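Local coordinates for MdbA protein (Corynebacterium matruchotii ATCC 14266, PDB 6BO0), which probably catalyses the formation of disulfide bonds in exported proteins, as a thiol-disulfide oxidoreductase of the DsbA family with a thioredoxin fold, at residues E15-N20 against D62-I67; A38-I43 against K73-T78. One frame throughout, in Å; residues are numbered along the deposited sequence. Where two conformers were deposited one is given.

Contact 1. Residues E15-N20 against D62-I67; sequences ETTAFN and DMKKLI
Lys64 and Ile67, one turn apart on helix 51-68, meet the loop 15-20 at its polar and its apolar end. CG2 of Ile67 lies 3.6 Å from CB of Phe19 and equally near CG, approaching the ring obliquely at its root. Further out along the same ring, CG of Lys64 comes to the edge, 4.1 Å from CE2 and near the ring plane, and the two side chains cross at about a right angle. The rest of the contact is made by the Lys64 side chain. With CG anti to the backbone N (chi1 -173°) it runs extended off the helix as far as CE, past Thr17, whose CG2 is 4.0 Å from CE, and bends at the last torsion, chi4 -78°. Glu15 slides along it in the opposite direction, OE1 reaching 3.6 Å from CD. A water joins the ends: it is 2.8 Å from OG1 of Thr16 and accepts a weak hydrogen bond from NZ of Lys64.

Outside the contact, Glu68 forms a salt bridge with Lys64 NZ and takes a hydrogen bond from Ala18 N, while NE1 of Trp110 is hydrogen-bonded to OE2 of Glu15. Leu30 of strand 27-31 touches both Phe19 and Ile67. Glu15 OE1 stays 4.5 Å from Lys64 NZ, beyond a salt bridge, so its charge probably offers the ammonium only longer-range electrostatic support, and Glu68 is the direct ionic partner.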
loop_
_atom_site.group_PDB
_atom_site.type_symbol
_atom_site.label_atom_id
_atom_site.label_comp_id
_atom_site.label_asym_id
_atom_site.label_seq_id
_atom_site.Cartn_x
_atom_site.Cartn_y
_atom_site.Cartn_z
ATOM N N GLU A 15 11.211 9.891 -0.253
ATOM C CA GLU A 15 11.487 9.653 -1.652
ATOM C C GLU A 15 10.623 10.496 -2.554
ATOM O O GLU A 15 9.517 10.892 -2.177
ATOM C CB GLU A 15 11.208 8.218 -1.976
ATOM C CG GLU A 15 12.165 7.265 -1.323
ATOM C CD GLU A 15 11.895 5.879 -1.825
ATOM O OE1 GLU A 15 12.312 5.605 -2.965
ATOM O OE2 GLU A 15 11.205 5.112 -1.107
ATOM N N THR A 16 11.159 10.798 -3.736
ATOM C CA THR A 16 10.400 11.457 -4.769
ATOM C C THR A 16 9.797 10.422 -5.663
ATOM O O THR A 16 10.343 9.310 -5.792
ATOM C CB THR A 16 11.302 12.308 -5.639
ATOM O OG1 THR A 16 12.366 11.479 -6.135
ATOM C CG2 THR A 16 11.844 13.474 -4.823
ATOM N N THR A 17 8.660 10.738 -6.251
ATOM C CA THR A 17 7.988 9.835 -7.169
ATOM C C THR A 17 7.693 10.556 -8.465
ATOM O O THR A 17 7.603 11.797 -8.510
ATOM C CB THR A 17 6.676 9.312 -6.563
ATOM O OG1 THR A 17 5.844 10.407 -6.196
ATOM C CG2 THR A 17 6.949 8.472 -5.282
ATOM N N ALA A 18 7.600 9.781 -9.537
ATOM C CA ALA A 18 7.210 10.293 -10.868
ATOM C C ALA A 18 6.179 9.332 -11.438
ATOM O O ALA A 18 6.370 8.747 -12.506
ATOM C CB ALA A 18 8.403 10.456 -11.807
ATOM N N PHE A 19 5.042 9.265 -10.785
ATOM C CA PHE A 19 3.922 8.489 -11.267
ATOM C C PHE A 19 2.640 8.983 -10.621
ATOM O O PHE A 19 2.663 9.890 -9.754
ATOM C CB PHE A 19 4.122 6.982 -11.057
ATOM C CG PHE A 19 4.450 6.580 -9.640
ATOM C CD1 PHE A 19 3.470 6.486 -8.656
ATOM C CD2 PHE A 19 5.759 6.319 -9.279
ATOM C CE1 PHE A 19 3.798 6.115 -7.361
ATOM C CE2 PHE A 19 6.087 5.931 -7.993
ATOM C CZ PHE A 19 5.102 5.844 -7.022
ATOM N N ASN A 20 1.525 8.475 -11.123
ATOM C CA ASN A 20 0.188 8.852 -10.686
ATOM C C ASN A 20 -0.414 7.781 -9.805
ATOM O O ASN A 20 -0.034 6.613 -9.873
ATOM C CB ASN A 20 -0.692 9.048 -11.925
ATOM C CG ASN A 20 -0.081 10.008 -12.890
ATOM O OD1 ASN A 20 0.367 11.065 -12.454
ATOM N ND2 ASN A 20 0.031 9.629 -14.140
ATOM N N ASP A 62 13.144 -1.348 -7.046
ATOM C CA ASP A 62 13.039 -1.842 -8.401
ATOM C C ASP A 62 11.629 -1.603 -8.932
ATOM O O ASP A 62 11.440 -1.232 -10.092
ATOM C CB ASP A 62 13.424 -3.315 -8.487
ATOM C CG ASP A 62 14.928 -3.550 -8.346
ATOM O OD1 ASP A 62 15.760 -2.609 -8.510
ATOM O OD2 ASP A 62 15.276 -4.716 -8.096
ATOM N N MET A 63 10.637 -1.812 -8.067
ATOM C CA MET A 63 9.241 -1.560 -8.448
ATOM C C MET A 63 9.043 -0.086 -8.846
ATOM O O MET A 63 8.363 0.222 -9.841
ATOM C CB MET A 63 8.326 -1.982 -7.301
ATOM C CG MET A 63 6.885 -1.615 -7.530
ATOM S SD MET A 63 5.744 -2.352 -6.358
ATOM C CE MET A 63 6.024 -1.361 -4.919
ATOM N N LYS A 64 9.543 0.814 -8.010
ATOM C CA LYS A 64 9.365 2.245 -8.266
ATOM C C LYS A 64 9.881 2.651 -9.654
ATOM O O LYS A 64 9.223 3.361 -10.419
ATOM C CB LYS A 64 10.075 3.045 -7.204
ATOM C CG LYS A 64 9.831 4.526 -7.258
ATOM C CD LYS A 64 10.541 5.174 -6.080
ATOM C CE LYS A 64 10.478 6.671 -6.117
ATOM N NZ LYS A 64 11.450 7.271 -7.076
ATOM N N LYS A 65 11.039 2.129 -10.006
ATOM C CA LYS A 65 11.617 2.446 -11.300
ATOM C C LYS A 65 10.794 1.884 -12.454
ATOM O O LYS A 65 10.563 2.572 -13.455
ATOM C CB LYS A 65 13.045 1.949 -11.383
ATOM C CG LYS A 65 13.692 2.282 -12.733
ATOM C CD LYS A 65 15.211 2.198 -12.735
ATOM C CE LYS A 65 15.787 2.349 -14.143
ATOM N NZ LYS A 65 15.365 3.604 -14.812
ATOM N N LEU A 66 10.355 0.632 -12.320
ATOM C CA LEU A 66 9.516 0.045 -13.343
ATOM C C LEU A 66 8.238 0.864 -13.548
ATOM O O LEU A 66 7.787 1.034 -14.677
ATOM C CB LEU A 66 9.189 -1.412 -13.013
ATOM C CG LEU A 66 10.367 -2.390 -13.043
ATOM C CD1 LEU A 66 9.894 -3.717 -12.517
ATOM C CD2 LEU A 66 10.962 -2.531 -14.436
ATOM N N ILE A 67 7.640 1.347 -12.455
ATOM C CA ILE A 67 6.433 2.172 -12.588
ATOM C C ILE A 67 6.775 3.486 -13.314
ATOM O O ILE A 67 6.137 3.904 -14.293
ATOM C CB ILE A 67 5.810 2.512 -11.218
ATOM C CG1 ILE A 67 5.347 1.250 -10.478
ATOM C CG2 ILE A 67 4.584 3.440 -11.417
ATOM C CD1 ILE A 67 5.067 1.474 -9.010
HETATM O O HOH W 1 13.875 9.291 -7.091
#

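Contact 2. Residues A38-I43 against K73-T78; sequences AKTVDI and KVNIRT
Asp42 and Asn75 lie side by side and point the same way on neighbouring parallel strands of the thioredoxin fold, where 39-45 and 72-78 are joined by helix 51-68 in a beta-alpha-beta crossover. The segment axes approach to 4.7 Å at 18°, and the pairs run from Thr40 with Lys73 to Ile43 with Ile76. Lys73 N donates to Lys39 O and Val41 N to Lys73 O; the alternation continues through Asn75 N to Val41 O and Ile43 N to Asn75 O, and ends with Arg77 N on Ile43 O.

On the face bearing Asp42, its carboxylate is turned 28° from the Asn75 amide. ND2 of Asn75 donates to OD1 of Asp42 over 3.0 Å from the syn side, while CG2 of Thr40 lies 3.6 Å from the same ND2. Arg77 crosses Asp42 obliquely. Its chain, extended from CG to NE, brings NE within 2.8 Å of OD1 of Asp42 in a salt bridge, with the oxygen close to the guanidinium plane but NE above the carboxylate plane. The two donors, Asn75 ND2 and Arg77 NE, thus grip OD1 from opposite faces of the carboxylate. NH1 of Arg77 is hydrogen-bonded to OD1 of Asn165.

The face bearing Ile43 is apolar: CD1 of Ile43 touches CG1 of Val74 at 3.9 Å and CD1 of Ile76 at 4.2 Å. Back on the Asp42 face, a water 3.0 Å from OD1 of Asp42 donates to it and accepts from NH2 of Arg77.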
loop_
_atom_site.group_PDB
_atom_site.type_symbol
_atom_site.label_atom_id
_atom_site.label_comp_id
_atom_site.label_asym_id
_atom_site.label_seq_id
_atom_site.Cartn_x
_atom_site.Cartn_y
_atom_site.Cartn_z
ATOM N N ALA A 38 2.065 -1.384 -20.772
ATOM C CA ALA A 38 2.580 -1.801 -19.474
ATOM C C ALA A 38 1.942 -3.100 -19.010
ATOM O O ALA A 38 0.767 -3.371 -19.269
ATOM C CB ALA A 38 2.371 -0.711 -18.441
ATOM N N LYS A 39 2.741 -3.921 -18.339
ATOM C CA LYS A 39 2.245 -5.104 -17.654
ATOM C C LYS A 39 1.478 -4.704 -16.390
ATOM O O LYS A 39 1.891 -3.816 -15.669
ATOM C CB LYS A 39 3.415 -5.991 -17.280
ATOM C CG LYS A 39 4.048 -6.668 -18.490
ATOM C CD LYS A 39 5.222 -7.507 -18.052
ATOM C CE LYS A 39 5.623 -8.528 -19.087
ATOM N NZ LYS A 39 6.151 -7.919 -20.324
ATOM N N THR A 40 0.394 -5.408 -16.126
ATOM C CA THR A 40 -0.374 -5.201 -14.894
ATOM C C THR A 40 0.194 -6.100 -13.806
ATOM O O THR A 40 0.245 -7.304 -13.972
ATOM C CB THR A 40 -1.863 -5.496 -15.130
ATOM O OG1 THR A 40 -2.366 -4.575 -16.109
ATOM C CG2 THR A 40 -2.677 -5.336 -13.857
ATOM N N VAL A 41 0.580 -5.497 -12.682
ATOM C CA VAL A 41 1.164 -6.237 -11.574
ATOM C C VAL A 41 0.228 -6.033 -10.380
ATOM O O VAL A 41 0.111 -4.934 -9.848
ATOM C CB VAL A 41 2.593 -5.784 -11.249
ATOM C CG1 VAL A 41 3.162 -6.613 -10.108
ATOM C CG2 VAL A 41 3.475 -5.874 -12.490
ATOM N N ASP A 42 -0.433 -7.100 -9.957
ATOM C CA ASP A 42 -1.306 -7.073 -8.780
ATOM C C ASP A 42 -0.525 -7.560 -7.568
ATOM O O ASP A 42 0.048 -8.663 -7.612
ATOM C CB ASP A 42 -2.530 -7.963 -9.015
ATOM C CG ASP A 42 -3.460 -7.416 -10.076
ATOM O OD1 ASP A 42 -4.027 -6.333 -9.871
ATOM O OD2 ASP A 42 -3.647 -8.068 -11.137
ATOM N N ILE A 43 -0.525 -6.758 -6.505
ATOM C CA ILE A 43 0.193 -7.084 -5.279
ATOM C C ILE A 43 -0.799 -7.088 -4.130
ATOM O O ILE A 43 -1.322 -6.048 -3.741
ATOM C CB ILE A 43 1.328 -6.084 -5.002
ATOM C CG1 ILE A 43 2.274 -6.030 -6.205
ATOM C CG2 ILE A 43 2.051 -6.431 -3.697
ATOM C CD1 ILE A 43 3.392 -5.035 -6.052
ATOM N N LYS A 73 2.036 -1.208 -14.591
ATOM C CA LYS A 73 0.968 -0.566 -13.843
ATOM C C LYS A 73 0.812 -1.456 -12.617
ATOM O O LYS A 73 0.473 -2.636 -12.744
ATOM C CB LYS A 73 -0.333 -0.573 -14.659
ATOM C CG LYS A 73 -1.581 -0.152 -13.895
ATOM C CD LYS A 73 -2.844 -0.272 -14.724
ATOM C CE LYS A 73 -3.037 0.945 -15.602
ATOM N NZ LYS A 73 -4.280 0.837 -16.417
ATOM N N VAL A 74 1.050 -0.901 -11.423
ATOM C CA VAL A 74 0.969 -1.679 -10.190
ATOM C C VAL A 74 -0.360 -1.405 -9.507
ATOM O O VAL A 74 -0.720 -0.238 -9.261
ATOM C CB VAL A 74 2.146 -1.372 -9.245
ATOM C CG1 VAL A 74 1.902 -1.916 -7.843
ATOM C CG2 VAL A 74 3.449 -1.923 -9.790
ATOM N N ASN A 75 -1.070 -2.477 -9.211
ATOM C CA ASN A 75 -2.272 -2.419 -8.374
ATOM C C ASN A 75 -1.930 -2.932 -6.988
ATOM O O ASN A 75 -1.739 -4.142 -6.789
ATOM C CB ASN A 75 -3.346 -3.304 -8.982
ATOM C CG ASN A 75 -3.908 -2.763 -10.269
ATOM O OD1 ASN A 75 -4.039 -1.564 -10.462
ATOM N ND2 ASN A 75 -4.303 -3.674 -11.148
ATOM N N ILE A 76 -1.868 -2.028 -6.019
ATOM C CA ILE A 76 -1.737 -2.407 -4.616
ATOM C C ILE A 76 -3.127 -2.799 -4.147
ATOM O O ILE A 76 -4.049 -1.979 -4.159
ATOM C CB ILE A 76 -1.153 -1.265 -3.759
ATOM C CG1 ILE A 76 0.223 -0.819 -4.267
ATOM C CG2 ILE A 76 -1.139 -1.685 -2.291
ATOM C CD1 ILE A 76 1.314 -1.849 -4.190
ATOM N N ARG A 77 -3.259 -4.061 -3.750
ATOM C CA ARG A 77 -4.527 -4.656 -3.348
ATOM C C ARG A 77 -4.454 -5.042 -1.873
ATOM O O ARG A 77 -4.067 -6.132 -1.498
ATOM C CB ARG A 77 -4.842 -5.842 -4.261
ATOM C CG ARG A 77 -5.143 -5.404 -5.679
ATOM C CD ARG A 77 -5.674 -6.524 -6.543
ATOM N NE ARG A 77 -6.006 -6.089 -7.905
ATOM C CZ ARG A 77 -7.087 -5.426 -8.245
ATOM N NH1 ARG A 77 -8.000 -5.113 -7.330
ATOM N NH2 ARG A 77 -7.280 -5.080 -9.506
ATOM N N THR A 78 -4.830 -4.077 -1.040
ATOM C CA THR A 78 -4.721 -4.230 0.391
ATOM C C THR A 78 -5.813 -5.131 0.931
ATOM O O THR A 78 -6.948 -5.070 0.477
ATOM C CB THR A 78 -4.767 -2.865 1.080
ATOM O OG1 THR A 78 -3.914 -1.961 0.383
ATOM C CG2 THR A 78 -4.339 -2.948 2.561
HETATM O O HOH W 2 -6.104 -6.454 -12.039
#

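How the contacts relate
Helix 51-68 links the two contacts: it carries the 62-67 segment of contact 1 and connects, along the chain, the two strands of contact 2. In sequence the segments alternate, 15-20, 38-43, 62-67, 73-78. The centres are 13 Å apart, yet the contacts touch. Met63 SD reaches Ile43 CD1 at 3.6 Å and Ile67 CG1 reaches Val74 CG2 at 3.8 Å, which places the helix against the apolar face of the strand pair. Ile67 thus bridges the loop side and the sheet side of the helix. Cys49, seen as S-hydroxycysteine, lies between strand 39-45 and helix 51-68 and opens the sequence Cys-His-Tyr-Cys, a CXXC motif as in thioredoxin-fold oxidoreductases and probably the active site.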